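5'-methylthioadenosine nucleosidase (Arabidopsis thaliana, PDB 2QTG) is a nucleosidase of the phosphorylase superfamily, an alpha/beta protein built round a mixed beta sheet. Local coordinates at residues V30-M35 with D109-A114. Sequence-based numbering, arbitrary orientation.
Sequences VFVIAM and DIIINA. With MTH (2-(4-amino-pyrrolo[2,3-D]pyrimidin-7-yl)-5-methylsulfanylmethyl-tetrahydro-furan-3,4-diol), chain C.
Val30 pairs in parallel with Ile111: its N donates to Ile110 O, and its O accepts from Ile112 N at 2.8 Å with an N-H...O angle of 168°, nearly straight. On the face these two residues share, Ile111 CD1 reaches back to Val30 CB at 3.6 Å, the two side chains lying side by side. Phe31, turned to the other face, lies beside Ile112 and presents one ring face to it: Ile112 CB stands 4.1 Å from the ring centroid, close to the normal, a CH-pi contact. With Phe31 CG opposite the carbonyl carbon, the ring extends along Ile112 so that CZ touches Ile112 CD1, while Ala114 CB sits near the ring plane at its edge. Helix 234-259 covers this face through Ala252 and Ile256 on Phe31 and Val255 and Ile259 on Ile112. Val32 N continues the pairing to Ile112 O at 2.8 Å. Val32 O then takes two donors: Asn113 ND2 at 2.9 Å, lying 33° out of the carbonyl plane, and, weakly, Ala114 N at 3.4 Å. Asn113 chi1 (178°) sets CG opposite the main-chain N, and the amide points ND2 at Val32 O, which lies in the amide plane. Ile33 CG1 and CG2 both lie against Ala114 O. A water takes the N-H of Ala34 and lies 2.8 Å from Ala114 O. Met35, the N-cap of helix 36-46, goes on to MTH, its CE 3.8 Å from MTH O4'. In the mixed sheet, strand 28-32 lies between strands 72-78 and 110-119, the latter parallel to 217-226 on its other side. Main-chain bonds run the length of the pairing; Asn113 adds a side-chain donor where the segment turns toward MTH, its amide orientation fixed by Val32 O at ND2 and Lys221 NZ at OD1.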
ATOM      1  N   VAL A  30      19.489  -0.966  -3.849  1.00 20.27           N
ATOM      2  CA  VAL A  30      18.345  -0.190  -4.299  1.00 19.37           C
ATOM      3  C   VAL A  30      17.939   0.866  -3.237  1.00 18.51           C
ATOM      4  O   VAL A  30      17.677   0.534  -2.078  1.00 18.89           O
ATOM      5  CB  VAL A  30      17.121  -1.094  -4.656  1.00 18.56           C
ATOM      6  CG1 VAL A  30      15.845  -0.268  -4.837  1.00 19.02           C
ATOM      7  CG2 VAL A  30      17.390  -1.921  -5.902  1.00 21.07           C
ATOM      8  N   PHE A  31      17.919   2.125  -3.646  1.00 17.47           N
ATOM      9  CA  PHE A  31      17.306   3.238  -2.874  1.00 17.48           C
ATOM     10  C   PHE A  31      15.842   3.409  -3.279  1.00 16.92           C
ATOM     11  O   PHE A  31      15.528   3.575  -4.458  1.00 16.61           O
ATOM     12  CB  PHE A  31      18.018   4.551  -3.125  1.00 17.25           C
ATOM     13  CG  PHE A  31      19.286   4.705  -2.386  1.00 19.03           C
ATOM     14  CD1 PHE A  31      20.459   4.085  -2.854  1.00 18.20           C
ATOM     15  CD2 PHE A  31      19.337   5.472  -1.218  1.00 20.50           C
ATOM     16  CE1 PHE A  31      21.643   4.231  -2.170  1.00 20.75           C
ATOM     17  CE2 PHE A  31      20.540   5.628  -0.515  1.00 19.01           C
ATOM     18  CZ  PHE A  31      21.678   5.012  -0.982  1.00 19.76           C
ATOM     19  N   VAL A  32      14.938   3.338  -2.304  1.00 16.32           N
ATOM     20  CA  VAL A  32      13.518   3.648  -2.561  1.00 15.64           C
ATOM     21  C   VAL A  32      13.222   5.046  -2.012  1.00 16.21           C
ATOM     22  O   VAL A  32      13.246   5.265  -0.785  1.00 16.06           O
ATOM     23  CB  VAL A  32      12.552   2.587  -1.903  1.00 14.89           C
ATOM     24  CG1 VAL A  32      11.092   3.066  -1.978  1.00 17.42           C
ATOM     25  CG2 VAL A  32      12.724   1.227  -2.594  1.00 15.50           C
ATOM     26  N   ILE A  33      12.990   6.008  -2.907  1.00 15.20           N
ATOM     27  CA  ILE A  33      12.862   7.395  -2.470  1.00 14.94           C
ATOM     28  C   ILE A  33      11.525   7.946  -2.981  1.00 14.98           C
ATOM     29  O   ILE A  33      11.255   7.921  -4.185  1.00 15.72           O
ATOM     30  CB  ILE A  33      14.076   8.322  -2.895  1.00 14.89           C
ATOM     31  CG1 ILE A  33      15.454   7.763  -2.407  1.00 15.53           C
ATOM     32  CG2 ILE A  33      13.796   9.778  -2.395  1.00 14.07           C
ATOM     33  CD1 ILE A  33      16.733   8.527  -2.960  1.00 14.12           C
ATOM     34  N   ALA A  34      10.702   8.452  -2.071  1.00 14.03           N
ATOM     35  CA  ALA A  34       9.284   8.728  -2.403  1.00 15.83           C
ATOM     36  C   ALA A  34       9.071   9.970  -3.308  1.00 16.11           C
ATOM     37  O   ALA A  34       8.230   9.944  -4.218  1.00 16.53           O
ATOM     38  CB  ALA A  34       8.480   8.873  -1.145  1.00 14.58           C
ATOM     39  N   MET A  35       9.839  11.027  -3.048  1.00 17.61           N
ATOM     40  CA  MET A  35       9.747  12.279  -3.819  1.00 20.21           C
ATOM     41  C   MET A  35      11.000  12.578  -4.648  1.00 21.14           C
ATOM     42  O   MET A  35      12.132  12.493  -4.142  1.00 20.36           O
ATOM     43  CB  MET A  35       9.469  13.451  -2.866  1.00 19.82           C
ATOM     44  CG  MET A  35       8.247  13.229  -1.969  1.00 20.17           C
ATOM     45  SD  MET A  35       7.625  14.760  -1.257  1.00 21.13           S
ATOM     46  CE  MET A  35       8.947  15.087  -0.104  1.00 22.40           C
ATOM     47  N   ASP A 109      20.929  -6.690  -3.120  1.00 21.16           N
ATOM     48  CA  ASP A 109      21.346  -7.295  -1.832  1.00 22.08           C
ATOM     49  C   ASP A 109      20.762  -6.575  -0.597  1.00 20.53           C
ATOM     50  O   ASP A 109      20.594  -7.160   0.475  1.00 21.54           O
ATOM     51  CB  ASP A 109      22.874  -7.388  -1.779  1.00 22.27           C
ATOM     52  CG  ASP A 109      23.445  -8.163  -2.963  1.00 25.29           C
ATOM     53  OD1 ASP A 109      23.089  -9.351  -3.109  1.00 28.18           O
ATOM     54  OD2 ASP A 109      24.197  -7.579  -3.775  1.00 24.89           O
ATOM     55  N   ILE A 110      20.387  -5.316  -0.773  1.00 20.33           N
ATOM     56  CA  ILE A 110      19.912  -4.485   0.329  1.00 18.51           C
ATOM     57  C   ILE A 110      19.076  -3.312  -0.231  1.00 18.22           C
ATOM     58  O   ILE A 110      19.358  -2.788  -1.290  1.00 17.99           O
ATOM     59  CB  ILE A 110      21.131  -3.999   1.179  1.00 18.11           C
ATOM     60  CG1 ILE A 110      20.709  -3.159   2.401  1.00 19.48           C
ATOM     61  CG2 ILE A 110      22.157  -3.301   0.305  1.00 19.13           C
ATOM     62  CD1 ILE A 110      21.840  -3.066   3.530  1.00 17.89           C
ATOM     63  N   ILE A 111      18.034  -2.943   0.484  1.00 18.10           N
ATOM     64  CA  ILE A 111      17.197  -1.799   0.148  1.00 17.90           C
ATOM     65  C   ILE A 111      17.458  -0.680   1.165  1.00 17.30           C
ATOM     66  O   ILE A 111      17.542  -0.943   2.357  1.00 17.37           O
ATOM     67  CB  ILE A 111      15.698  -2.176   0.283  1.00 17.27           C
ATOM     68  CG1 ILE A 111      15.291  -3.308  -0.644  1.00 19.77           C
ATOM     69  CG2 ILE A 111      14.730  -0.904   0.232  1.00 16.39           C
ATOM     70  CD1 ILE A 111      15.409  -3.007  -2.073  1.00 24.18           C
ATOM     71  N   ILE A 112      17.549   0.551   0.680  1.00 16.33           N
ATOM     72  CA  ILE A 112      17.629   1.722   1.516  1.00 16.73           C
ATOM     73  C   ILE A 112      16.450   2.649   1.184  1.00 16.67           C
ATOM     74  O   ILE A 112      16.373   3.239   0.102  1.00 18.03           O
ATOM     75  CB  ILE A 112      18.957   2.504   1.330  1.00 15.56           C
ATOM     76  CG1 ILE A 112      20.183   1.565   1.351  1.00 15.86           C
ATOM     77  CG2 ILE A 112      19.015   3.781   2.275  1.00 15.33           C
ATOM     78  CD1 ILE A 112      21.527   2.230   1.327  1.00 16.01           C
ATOM     79  N   ASN A 113      15.546   2.785   2.137  1.00 15.23           N
ATOM     80  CA  ASN A 113      14.462   3.767   2.067  1.00 14.54           C
ATOM     81  C   ASN A 113      15.025   5.067   2.644  1.00 14.94           C
ATOM     82  O   ASN A 113      15.279   5.163   3.817  1.00 14.61           O
ATOM     83  CB  ASN A 113      13.225   3.277   2.832  1.00 14.83           C
ATOM     84  CG  ASN A 113      12.060   4.288   2.852  1.00 15.17           C
ATOM     85  OD1 ASN A 113      11.373   4.390   3.859  1.00 17.30           O
ATOM     86  ND2 ASN A 113      11.845   5.034   1.734  1.00 14.67           N
ATOM     87  N   ALA A 114      15.268   6.053   1.787  1.00 15.21           N
ATOM     88  CA  ALA A 114      15.844   7.346   2.213  1.00 15.18           C
ATOM     89  C   ALA A 114      14.851   8.475   1.926  1.00 15.18           C
ATOM     90  O   ALA A 114      14.270   8.527   0.845  1.00 16.74           O
ATOM     91  CB  ALA A 114      17.166   7.606   1.466  1.00 14.44           C
TER
HETATM   92  CS  MTH C 268       4.243  15.349   0.492  1.00 14.73           C
HETATM   93  S5' MTH C 268       3.729  14.244   1.811  1.00 16.30           S
HETATM   94  C5' MTH C 268       5.257  14.284   2.705  1.00 15.74           C
HETATM   95  C4' MTH C 268       6.362  13.330   2.225  1.00 17.74           C
HETATM   96  O4' MTH C 268       7.538  13.579   3.033  1.00 17.20           O
HETATM   97  C2' MTH C 268       6.466  11.564   3.826  1.00 17.57           C
HETATM   98  O2' MTH C 268       7.031  10.257   4.090  1.00 15.01           O
HETATM   99  C3' MTH C 268       6.055  11.839   2.385  1.00 14.64           C
HETATM  100  O3' MTH C 268       6.829  11.135   1.398  1.00 14.70           O
HETATM  101  C1' MTH C 268       7.534  12.636   4.149  1.00 16.98           C
HETATM  102  N9  MTH C 268       7.203  13.357   5.362  1.00 15.27           N
HETATM  103  C8  MTH C 268       7.686  14.499   5.722  1.00 17.72           C
HETATM  104  C7  MTH C 268       7.399  14.826   6.903  1.00 18.71           C
HETATM  105  C5  MTH C 268       6.334  14.227   7.333  1.00 16.24           C
HETATM  106  C6  MTH C 268       5.552  14.335   8.449  1.00 14.84           C
HETATM  107  N6  MTH C 268       5.708  15.353   9.341  1.00 13.43           N
HETATM  108  N1  MTH C 268       4.588  13.370   8.549  1.00 14.74           N
HETATM  109  C2  MTH C 268       4.454  12.362   7.621  1.00 11.00           C
HETATM  110  N3  MTH C 268       5.250  12.263   6.511  1.00 16.37           N
HETATM  111  C4  MTH C 268       6.225  13.195   6.377  1.00 15.53           C
HETATM  112  O   HOH W   1      11.467   8.940   0.553  1.00 17.60           O